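Local coordinates for putative uncharacterized protein (Mycobacterium avium, PDB 2Z6V) that probably transfers a sulfuryl group from the donor PAPS to an acceptor, as sulfotransferases do, though its own function is unknown, at residues Q74-D79 with L202-F207; W138-P143 with M192-Q197; S65-P70 with E297-T302. All blocks are in the same frame, centred on the assembly; numbering follows the deposited sequence.

Contact 1: residues Q74-D79 with L202-F207; sequences QRVLDD and LSWDSF. With PLM (palmitic acid), chain C.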
loop_
_atom_site.group_PDB
_atom_site.type_symbol
_atom_site.label_atom_id
_atom_site.label_comp_id
_atom_site.label_asym_id
_atom_site.label_seq_id
_atom_site.Cartn_x
_atom_site.Cartn_y
_atom_site.Cartn_z
ATOM N N GLN A 74 7.014 21.586 0.929
ATOM C CA GLN A 74 7.630 21.330 -0.366
ATOM C C GLN A 74 7.706 19.841 -0.645
ATOM O O GLN A 74 7.416 19.394 -1.751
ATOM C CB GLN A 74 9.030 21.937 -0.416
ATOM C CG GLN A 74 9.039 23.449 -0.271
ATOM C CD GLN A 74 10.437 24.027 -0.309
ATOM O OE1 GLN A 74 11.120 23.962 -1.335
ATOM N NE2 GLN A 74 10.876 24.588 0.814
ATOM N N ARG A 75 8.101 19.074 0.361
ATOM C CA ARG A 75 8.202 17.631 0.230
ATOM C C ARG A 75 6.865 16.998 -0.206
ATOM O O ARG A 75 6.812 16.236 -1.176
ATOM C CB ARG A 75 8.668 17.055 1.562
ATOM C CG ARG A 75 8.388 15.592 1.766
ATOM C CD ARG A 75 9.297 14.680 0.980
ATOM N NE ARG A 75 9.465 13.452 1.751
ATOM C CZ ARG A 75 9.676 12.246 1.236
ATOM N NH1 ARG A 75 9.750 12.077 -0.080
ATOM N NH2 ARG A 75 9.802 11.202 2.049
ATOM N N VAL A 76 5.784 17.321 0.501
ATOM C CA VAL A 76 4.479 16.780 0.159
ATOM C C VAL A 76 4.047 17.199 -1.241
ATOM O O VAL A 76 3.516 16.388 -2.001
ATOM C CB VAL A 76 3.394 17.234 1.148
ATOM C CG1 VAL A 76 2.052 16.649 0.742
ATOM C CG2 VAL A 76 3.756 16.794 2.548
ATOM N N LEU A 77 4.265 18.464 -1.581
ATOM C CA LEU A 77 3.891 18.958 -2.899
ATOM C C LEU A 77 4.764 18.325 -3.983
ATOM O O LEU A 77 4.300 18.066 -5.097
ATOM C CB LEU A 77 4.008 20.484 -2.948
ATOM C CG LEU A 77 2.935 21.246 -2.164
ATOM C CD1 LEU A 77 3.312 22.722 -2.068
ATOM C CD2 LEU A 77 1.584 21.071 -2.854
ATOM N N ASP A 78 6.026 18.071 -3.658
ATOM C CA ASP A 78 6.929 17.452 -4.618
ATOM C C ASP A 78 6.480 16.015 -4.895
ATOM O O ASP A 78 6.508 15.550 -6.039
ATOM C CB ASP A 78 8.368 17.450 -4.093
ATOM C CG ASP A 78 9.365 17.011 -5.150
ATOM O OD1 ASP A 78 9.388 17.636 -6.236
ATOM O OD2 ASP A 78 10.119 16.040 -4.902
ATOM N N ASP A 79 6.063 15.316 -3.844
ATOM C CA ASP A 79 5.598 13.946 -4.000
ATOM C C ASP A 79 4.286 13.902 -4.796
ATOM O O ASP A 79 4.085 13.021 -5.635
ATOM C CB ASP A 79 5.407 13.283 -2.628
ATOM C CG ASP A 79 6.730 12.939 -1.953
ATOM O OD1 ASP A 79 7.661 12.494 -2.657
ATOM O OD2 ASP A 79 6.840 13.095 -0.718
ATOM N N LEU A 202 -4.879 6.117 1.346
ATOM C CA LEU A 202 -4.677 6.403 2.749
ATOM C C LEU A 202 -3.262 6.871 3.113
ATOM O O LEU A 202 -3.063 7.430 4.185
ATOM C CB LEU A 202 -5.050 5.161 3.562
ATOM C CG LEU A 202 -5.143 5.257 5.082
ATOM C CD1 LEU A 202 -6.121 6.361 5.486
ATOM C CD2 LEU A 202 -5.585 3.904 5.630
ATOM N N SER A 203 -2.281 6.664 2.237
ATOM C CA SER A 203 -0.917 7.072 2.558
ATOM C C SER A 203 -0.762 8.581 2.687
ATOM O O SER A 203 0.054 9.053 3.479
ATOM C CB SER A 203 0.076 6.550 1.519
ATOM O OG SER A 203 -0.143 7.130 0.248
ATOM N N TRP A 204 -1.535 9.337 1.914
ATOM C CA TRP A 204 -1.453 10.791 1.975
ATOM C C TRP A 204 -1.787 11.329 3.366
ATOM O O TRP A 204 -1.210 12.328 3.808
ATOM C CB TRP A 204 -2.396 11.420 0.953
ATOM C CG TRP A 204 -1.907 11.301 -0.449
ATOM C CD1 TRP A 204 -2.529 10.664 -1.488
ATOM C CD2 TRP A 204 -0.687 11.830 -0.975
ATOM N NE1 TRP A 204 -1.768 10.764 -2.626
ATOM C CE2 TRP A 204 -0.631 11.474 -2.341
ATOM C CE3 TRP A 204 0.367 12.570 -0.423
ATOM C CZ2 TRP A 204 0.440 11.832 -3.169
ATOM C CZ3 TRP A 204 1.438 12.927 -1.249
ATOM C CH2 TRP A 204 1.464 12.556 -2.608
ATOM N N ASP A 205 -2.707 10.660 4.057
ATOM C CA ASP A 205 -3.123 11.090 5.386
ATOM C C ASP A 205 -2.019 11.030 6.432
ATOM O O ASP A 205 -2.071 11.747 7.431
ATOM C CB ASP A 205 -4.310 10.260 5.883
ATOM C CG ASP A 205 -4.805 10.722 7.245
ATOM O OD1 ASP A 205 -5.396 11.828 7.318
ATOM O OD2 ASP A 205 -4.590 9.992 8.240
ATOM N N SER A 206 -1.024 10.176 6.223
ATOM C CA SER A 206 0.048 10.080 7.199
ATOM C C SER A 206 0.997 11.266 7.046
ATOM O O SER A 206 1.872 11.480 7.878
ATOM C CB SER A 206 0.797 8.752 7.050
ATOM O OG SER A 206 1.350 8.619 5.762
ATOM N N PHE A 207 0.809 12.042 5.984
ATOM C CA PHE A 207 1.632 13.218 5.741
ATOM C C PHE A 207 0.837 14.470 6.079
ATOM O O PHE A 207 1.299 15.583 5.840
ATOM C CB PHE A 207 2.074 13.275 4.275
ATOM C CG PHE A 207 3.185 12.329 3.944
ATOM C CD1 PHE A 207 4.498 12.651 4.250
ATOM C CD2 PHE A 207 2.915 11.090 3.381
ATOM C CE1 PHE A 207 5.532 11.740 4.002
ATOM C CE2 PHE A 207 3.935 10.176 3.131
ATOM C CZ PHE A 207 5.244 10.498 3.442
HETATM C C1 PLM C . -2.372 7.226 7.128
HETATM O O1 PLM C . -3.231 7.826 7.811
HETATM O O2 PLM C . -1.793 7.678 6.117
HETATM C C2 PLM C . -1.986 5.810 7.562
HETATM C C3 PLM C . -3.225 4.947 7.804
HETATM C C4 PLM C . -2.873 3.489 8.109
HETATM C C5 PLM C . -2.122 2.833 6.948
HETATM C C6 PLM C . -0.635 3.194 6.955
HETATM C C7 PLM C . 0.014 2.794 5.630
HETATM C C8 PLM C . -0.416 3.744 4.510
HETATM C C9 PLM C . -0.660 2.961 3.220
HETATM C CA PLM C . 0.534 2.069 2.871
HETATM C CB PLM C . 0.130 0.948 1.910
HETATM C CC PLM C . -1.025 0.143 2.507
HETATM C CD PLM C . -2.358 0.867 2.303
HETATM C CE PLM C . -3.430 0.402 3.292
HETATM C CF PLM C . -3.029 0.782 4.719
HETATM C CG PLM C . -4.137 0.466 5.725
#

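Contact 2: residues W138-P143 with M192-Q197; sequences WQCVHP and MFIHNQ. With PLM (palmitic acid), chain C.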
loop_
_atom_site.group_PDB
_atom_site.type_symbol
_atom_site.label_atom_id
_atom_site.label_comp_id
_atom_site.label_asym_id
_atom_site.label_seq_id
_atom_site.Cartn_x
_atom_site.Cartn_y
_atom_site.Cartn_z
ATOM N N TRP A 138 9.774 -0.021 -8.193
ATOM C CA TRP A 138 10.244 0.850 -9.258
ATOM C C TRP A 138 9.165 1.132 -10.293
ATOM O O TRP A 138 9.226 2.141 -10.995
ATOM C CB TRP A 138 11.503 0.298 -9.939
ATOM C CG TRP A 138 11.324 -0.829 -10.921
ATOM C CD1 TRP A 138 11.405 -2.175 -10.663
ATOM C CD2 TRP A 138 11.133 -0.706 -12.338
ATOM N NE1 TRP A 138 11.288 -2.889 -11.833
ATOM C CE2 TRP A 138 11.120 -2.014 -12.875
ATOM C CE3 TRP A 138 10.973 0.382 -13.206
ATOM C CZ2 TRP A 138 10.959 -2.263 -14.244
ATOM C CZ3 TRP A 138 10.812 0.135 -14.575
ATOM C CH2 TRP A 138 10.807 -1.179 -15.078
ATOM N N GLN A 139 8.168 0.254 -10.377
ATOM C CA GLN A 139 7.080 0.443 -11.330
ATOM C C GLN A 139 6.085 1.471 -10.806
ATOM O O GLN A 139 5.155 1.874 -11.511
ATOM C CB GLN A 139 6.380 -0.887 -11.618
ATOM C CG GLN A 139 7.320 -1.920 -12.201
ATOM C CD GLN A 139 6.666 -3.264 -12.363
ATOM O OE1 GLN A 139 5.957 -3.734 -11.465
ATOM N NE2 GLN A 139 6.902 -3.904 -13.508
ATOM N N CYS A 140 6.287 1.896 -9.563
ATOM C CA CYS A 140 5.432 2.908 -8.972
ATOM C C CYS A 140 6.160 4.251 -8.961
ATOM O O CYS A 140 5.644 5.247 -8.462
ATOM C CB CYS A 140 5.027 2.495 -7.564
ATOM S SG CYS A 140 3.868 1.113 -7.569
ATOM N N VAL A 141 7.364 4.263 -9.524
ATOM C CA VAL A 141 8.167 5.468 -9.628
ATOM C C VAL A 141 8.299 5.827 -11.113
ATOM O O VAL A 141 8.039 6.962 -11.514
ATOM C CB VAL A 141 9.575 5.261 -9.014
ATOM C CG1 VAL A 141 10.475 6.468 -9.309
ATOM C CG2 VAL A 141 9.447 5.063 -7.518
ATOM N N HIS A 142 8.693 4.850 -11.923
ATOM C CA HIS A 142 8.845 5.055 -13.365
ATOM C C HIS A 142 8.138 3.943 -14.142
ATOM O O HIS A 142 8.788 3.077 -14.725
ATOM C CB HIS A 142 10.324 5.077 -13.738
ATOM C CG HIS A 142 11.100 6.152 -13.048
ATOM N ND1 HIS A 142 10.671 7.463 -13.002
ATOM C CD2 HIS A 142 12.284 6.119 -12.393
ATOM C CE1 HIS A 142 11.560 8.190 -12.350
ATOM N NE2 HIS A 142 12.548 7.399 -11.969
ATOM N N PRO A 143 6.794 3.973 -14.181
ATOM C CA PRO A 143 5.998 2.956 -14.884
ATOM C C PRO A 143 6.147 2.857 -16.403
ATOM O O PRO A 143 6.181 1.754 -16.951
ATOM C CB PRO A 143 4.566 3.302 -14.477
ATOM C CG PRO A 143 4.613 4.794 -14.374
ATOM C CD PRO A 143 5.920 5.026 -13.629
ATOM N N MET A 192 -0.988 0.925 -3.028
ATOM C CA MET A 192 -1.115 2.275 -2.501
ATOM C C MET A 192 -0.368 3.255 -3.393
ATOM O O MET A 192 -0.826 4.375 -3.617
ATOM C CB MET A 192 -0.548 2.337 -1.081
ATOM C CG MET A 192 -0.659 3.694 -0.407
ATOM S SD MET A 192 -2.352 4.309 -0.338
ATOM C CE MET A 192 -3.008 3.432 1.016
ATOM N N PHE A 193 0.766 2.818 -3.928
ATOM C CA PHE A 193 1.566 3.683 -4.782
ATOM C C PHE A 193 1.097 3.799 -6.219
ATOM O O PHE A 193 1.781 4.386 -7.052
ATOM C CB PHE A 193 3.028 3.268 -4.687
ATOM C CG PHE A 193 3.516 3.241 -3.278
ATOM C CD1 PHE A 193 3.555 4.414 -2.534
ATOM C CD2 PHE A 193 3.796 2.030 -2.646
ATOM C CE1 PHE A 193 3.852 4.386 -1.175
ATOM C CE2 PHE A 193 4.094 1.987 -1.292
ATOM C CZ PHE A 193 4.120 3.169 -0.550
ATOM N N ILE A 194 -0.063 3.211 -6.502
ATOM C CA ILE A 194 -0.703 3.343 -7.804
ATOM C C ILE A 194 -1.863 4.272 -7.456
ATOM O O ILE A 194 -2.083 5.290 -8.108
ATOM C CB ILE A 194 -1.276 2.016 -8.342
ATOM C CG1 ILE A 194 -0.183 1.227 -9.067
ATOM C CG2 ILE A 194 -2.423 2.296 -9.313
ATOM C CD1 ILE A 194 -0.654 -0.117 -9.530
ATOM N N HIS A 195 -2.562 3.918 -6.381
ATOM C CA HIS A 195 -3.702 4.672 -5.881
ATOM C C HIS A 195 -3.422 6.142 -5.536
ATOM O O HIS A 195 -4.217 7.015 -5.853
ATOM C CB HIS A 195 -4.293 3.974 -4.642
ATOM C CG HIS A 195 -5.038 2.708 -4.947
ATOM N ND1 HIS A 195 -5.993 2.188 -4.100
ATOM C CD2 HIS A 195 -4.953 1.849 -5.989
ATOM C CE1 HIS A 195 -6.465 1.062 -4.606
ATOM N NE2 HIS A 195 -5.848 0.833 -5.750
ATOM N N ASN A 196 -2.308 6.421 -4.873
ATOM C CA ASN A 196 -2.002 7.796 -4.512
ATOM C C ASN A 196 -1.882 8.675 -5.754
ATOM O O ASN A 196 -1.937 9.906 -5.658
ATOM C CB ASN A 196 -0.728 7.860 -3.660
ATOM C CG ASN A 196 0.523 7.554 -4.452
ATOM O OD1 ASN A 196 0.455 7.052 -5.579
ATOM N ND2 ASN A 196 1.680 7.844 -3.865
ATOM N N GLN A 197 -1.749 8.048 -6.922
ATOM C CA GLN A 197 -1.654 8.789 -8.182
ATOM C C GLN A 197 -3.030 9.322 -8.595
ATOM O O GLN A 197 -3.161 10.053 -9.585
ATOM C CB GLN A 197 -1.094 7.902 -9.292
ATOM C CG GLN A 197 0.384 7.570 -9.151
ATOM C CD GLN A 197 0.842 6.519 -10.143
ATOM O OE1 GLN A 197 0.547 6.602 -11.338
ATOM N NE2 GLN A 197 1.571 5.522 -9.653
HETATM C C1 PLM C . -2.372 7.226 7.128
HETATM O O1 PLM C . -3.231 7.826 7.811
HETATM O O2 PLM C . -1.793 7.678 6.117
HETATM C C2 PLM C . -1.986 5.810 7.562
HETATM C C3 PLM C . -3.225 4.947 7.804
HETATM C C4 PLM C . -2.873 3.489 8.109
HETATM C C5 PLM C . -2.122 2.833 6.948
HETATM C C6 PLM C . -0.635 3.194 6.955
HETATM C C7 PLM C . 0.014 2.794 5.630
HETATM C C8 PLM C . -0.416 3.744 4.510
HETATM C C9 PLM C . -0.660 2.961 3.220
HETATM C CA PLM C . 0.534 2.069 2.871
HETATM C CB PLM C . 0.130 0.948 1.910
HETATM C CC PLM C . -1.025 0.143 2.507
HETATM C CD PLM C . -2.358 0.867 2.303
HETATM C CE PLM C . -3.430 0.402 3.292
HETATM C CF PLM C . -3.029 0.782 4.719
HETATM C CG PLM C . -4.137 0.466 5.725
#

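Contact 3: residues S65-P70 with E297-T302; sequences SPVFTP and ELLDQT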
loop_
_atom_site.group_PDB
_atom_site.type_symbol
_atom_site.label_atom_id
_atom_site.label_comp_id
_atom_site.label_asym_id
_atom_site.label_seq_id
_atom_site.Cartn_x
_atom_site.Cartn_y
_atom_site.Cartn_z
ATOM N N SER A 65 -2.270 24.683 7.015
ATOM C CA SER A 65 -1.840 24.159 8.307
ATOM C C SER A 65 -0.468 24.645 8.748
ATOM O O SER A 65 0.498 24.618 7.979
ATOM C CB SER A 65 -1.849 22.633 8.311
ATOM O OG SER A 65 -1.485 22.146 9.591
ATOM N N PRO A 66 -0.372 25.108 10.007
ATOM C CA PRO A 66 0.869 25.612 10.598
ATOM C C PRO A 66 1.768 24.498 11.119
ATOM O O PRO A 66 2.931 24.738 11.442
ATOM C CB PRO A 66 0.369 26.508 11.723
ATOM C CG PRO A 66 -0.836 25.762 12.202
ATOM C CD PRO A 66 -1.517 25.386 10.896
ATOM N N VAL A 67 1.238 23.281 11.208
ATOM C CA VAL A 67 2.036 22.167 11.705
ATOM C C VAL A 67 3.143 21.746 10.732
ATOM O O VAL A 67 4.102 21.084 11.120
ATOM C CB VAL A 67 1.147 20.962 12.018
ATOM C CG1 VAL A 67 1.987 19.815 12.559
ATOM C CG2 VAL A 67 0.093 21.366 13.027
ATOM N N PHE A 68 3.010 22.146 9.472
ATOM C CA PHE A 68 3.995 21.811 8.452
ATOM C C PHE A 68 5.269 22.635 8.532
ATOM O O PHE A 68 5.242 23.832 8.818
ATOM C CB PHE A 68 3.406 21.990 7.046
ATOM C CG PHE A 68 2.543 20.852 6.595
ATOM C CD1 PHE A 68 3.065 19.566 6.493
ATOM C CD2 PHE A 68 1.210 21.064 6.266
ATOM C CE1 PHE A 68 2.272 18.508 6.070
ATOM C CE2 PHE A 68 0.408 20.011 5.841
ATOM C CZ PHE A 68 0.941 18.730 5.743
ATOM N N THR A 69 6.387 21.975 8.268
ATOM C CA THR A 69 7.689 22.623 8.236
ATOM C C THR A 69 7.746 23.206 6.836
ATOM O O THR A 69 7.194 22.622 5.904
ATOM C CB THR A 69 8.817 21.586 8.373
ATOM O OG1 THR A 69 8.922 21.170 9.739
ATOM C CG2 THR A 69 10.140 22.161 7.912
ATOM N N PRO A 70 8.385 24.372 6.656
ATOM C CA PRO A 70 8.425 24.896 5.284
ATOM C C PRO A 70 8.964 23.833 4.325
ATOM O O PRO A 70 8.549 23.741 3.171
ATOM C CB PRO A 70 9.343 26.114 5.400
ATOM C CG PRO A 70 10.165 25.824 6.634
ATOM C CD PRO A 70 9.158 25.226 7.570
ATOM N N GLU A 297 6.195 18.936 17.778
ATOM C CA GLU A 297 5.765 19.441 19.082
ATOM C C GLU A 297 4.326 19.943 19.051
ATOM O O GLU A 297 3.692 20.093 20.090
ATOM C CB GLU A 297 6.685 20.557 19.578
ATOM C CG GLU A 297 6.826 21.733 18.635
ATOM C CD GLU A 297 7.998 21.566 17.694
ATOM O OE1 GLU A 297 9.127 21.349 18.198
ATOM O OE2 GLU A 297 7.793 21.656 16.463
ATOM N N LEU A 298 3.806 20.198 17.860
ATOM C CA LEU A 298 2.436 20.665 17.733
ATOM C C LEU A 298 1.472 19.478 17.663
ATOM O O LEU A 298 0.255 19.650 17.642
ATOM C CB LEU A 298 2.302 21.537 16.484
ATOM C CG LEU A 298 3.155 22.811 16.474
ATOM C CD1 LEU A 298 2.962 23.549 15.162
ATOM C CD2 LEU A 298 2.756 23.706 17.640
ATOM N N LEU A 299 2.026 18.270 17.640
ATOM C CA LEU A 299 1.222 17.056 17.565
ATOM C C LEU A 299 0.917 16.457 18.931
ATOM O O LEU A 299 1.726 16.544 19.852
ATOM C CB LEU A 299 1.937 16.000 16.724
ATOM C CG LEU A 299 2.175 16.297 15.248
ATOM C CD1 LEU A 299 2.927 15.133 14.640
ATOM C CD2 LEU A 299 0.850 16.508 14.530
ATOM N N ASP A 300 -0.255 15.845 19.049
ATOM C CA ASP A 300 -0.670 15.199 20.283
ATOM C C ASP A 300 -0.792 13.702 19.994
ATOM O O ASP A 300 -1.721 13.268 19.304
ATOM C CB ASP A 300 -2.011 15.780 20.755
ATOM C CG ASP A 300 -2.589 15.038 21.957
ATOM O OD1 ASP A 300 -1.820 14.355 22.673
ATOM O OD2 ASP A 300 -3.814 15.147 22.190
ATOM N N GLN A 301 0.157 12.921 20.512
ATOM C CA GLN A 301 0.184 11.472 20.299
ATOM C C GLN A 301 -0.990 10.735 20.926
ATOM O O GLN A 301 -1.320 9.617 20.525
ATOM C CB GLN A 301 1.499 10.877 20.816
ATOM C CG GLN A 301 2.719 11.307 20.014
ATOM C CD GLN A 301 2.655 10.870 18.556
ATOM O OE1 GLN A 301 3.344 11.428 17.701
ATOM N NE2 GLN A 301 1.835 9.865 18.269
ATOM N N THR A 302 -1.617 11.357 21.915
ATOM C CA THR A 302 -2.760 10.741 22.567
ATOM C C THR A 302 -3.940 10.833 21.611
ATOM O O THR A 302 -4.810 9.963 21.596
ATOM C CB THR A 302 -3.110 11.460 23.878
ATOM O OG1 THR A 302 -1.979 11.417 24.761
ATOM C CG2 THR A 302 -4.300 10.789 24.545
#

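Contact 1: residues Q74-D79 with L202-F207
The indole of Trp-204 meets helix 70-96 with the outer end of its six-membered ring. Asp-79 lies at the ring edge, near its plane, with its carbonyl carbon C 3.8 Å from Trp-204 CH2. Asp-79 CB is almost as near to the same ring atom. One turn back, the carbonyl O of Val-76 approaches Trp-204 CZ3 obliquely. The ring of Phe-199 also meets the indole, with the planes at about 20°. The tryptophan CG stands anti to its own carbonyl carbon (chi1 -74°). This turn brings the indole across to helix 70-96, although the CB does not point there.

The two methyls of Val-76 divide the rest of the contact. Val-76 CG1 packs on Trp-204 CZ3 at 4.3 Å. Val-76 CG2 packs on the CB of Phe-207, also at 4.3 Å. No hydrogen bond joins the two segments. Within the helix, Arg-75 NH1 and Asp-79 OD2 form a salt bridge of 3.1 Å. The oxygen lies well out of the guanidinium plane, so the attraction is one of charge alone.

On the other segment, Ser-206 OG donates to Ser-203 O over 2.7 Å, and Ser-206 N uses the same acceptor. The palmitic acid lies against Leu-202, though its exact placement is uncertain. Its acid group lies beside Asp-205 and Ser-206 and is hydrogen-bonded to Gln-311 NE2.

The contact sets helix 70-96 against the loop between helices 192-195 and 212-219. Ile-58 of helix 50-64 touches both Val-76 and Trp-204. Helix 287-293 flanks the contact, with Pro-289 against Phe-207 and Leu-292 against Arg-75.

Contact 2: residues W138-P143 with M192-Q197
Cys-140 and Phe-193 meet through their CB atoms, 3.6 Å apart. This apolar packing is the heart of the contact. Cys-140 SG lies 3.7 Å from Phe-193 CB and also reaches Ile-194 CG1, at 4.3 Å. The sulfur is anti to its own carbonyl carbon (chi1 -71°), which sets it beside these two side chains. The phenyl ring of Phe-193 leads away from the cysteine.

The contact joins the loop after edge strand 132-134 to the short helix 192-195. That strand belongs to a five-stranded parallel sheet of order 2-3-1-4-5, consistent with the P-loop-like alpha/beta fold of sulfotransferases.

No hydrogen bond crosses between the segments. The polar groups bond within them or to residues elsewhere in the chain. Gln-197 NE2 donates to Phe-193 O over 2.8 Å, on a lone pair in the carbonyl plane. The bond is bent, with an N-H...O angle of 145°. The other end of the amide, OE1, is bonded to Tyr-229 of helix 224-238, so both ends of the group are held. In the loop, His-142 N and Val-141 N both donate to Trp-138 O.

Met-192 borders the palmitic acid, but its fit there is doubtful.

Contact 3: residues S65-P70 with E297-T302
Val-67 and Leu-298 bring the two backbones nearest, with their CA atoms 6.2 Å apart. Residues 65-70 are irregular and link helix 50-64 to helix 70-96. Ser-65 is the first residue to leave the helical conformation, and Thr-69 stands at the N-cap position of the next helix. Residues 297-302 pass from a 3-10 turn, which Leu-298 ends, into helix 301-326. Asp-300 caps that helix: its OD1 accepts from Thr-302 N over 3.1 Å. The N-H reaches this oxygen from above the carboxylate plane, 65° out of it.

The side chains meet through apolar atoms, centred on Val-67. Val-67 CG2 lies 4.1 Å from Leu-298 CB, and the two side chains slide past each other in opposite directions. Leu-298 CD1 reaches further, to 3.8 Å from Val-67 CA and 3.9 Å from Pro-66 O. The other methyl, Val-67 CG1, is anti to the backbone N (chi1 -179°) and meets Leu-299 CD2 at 4.0 Å. Here the side chains cross at about a right angle.

This is a small patch at the surface of the chain, with Pro-66 and Leu-298 exposed. Helix 287-293 lies alongside, with Val-293 against Phe-68 and Gln-290 against Leu-299. Backbone bonds from Val-67 to Asn-295 and from Thr-69 to Val-293 tie the interhelical loop to the end of that helix and the residues after it.

How the contacts relate
From the N terminus, the chain first enters contact 3 at 65-70, then contact 1 at 74-79, just inside helix 70-96. Contact 2 follows: 138-143 meets 192-197 and closes the shortest loop. Residues 202-207 then close contact 1 around it, and 297-302 closes contact 3 around both. The three loops therefore nest and none cross. Contacts 1 and 2 touch: Trp-204 NE1 probably bonds to Asn-196 O, and both border the palmitic acid. Contacts 1 and 3 meet through Phe-68, which packs on Val-76 and Phe-207. Contacts 1 and 3 tie helix 70-96 and the loop before it to later parts of the chain; contact 2 joins the loop after strand 132-134 to helix 192-195.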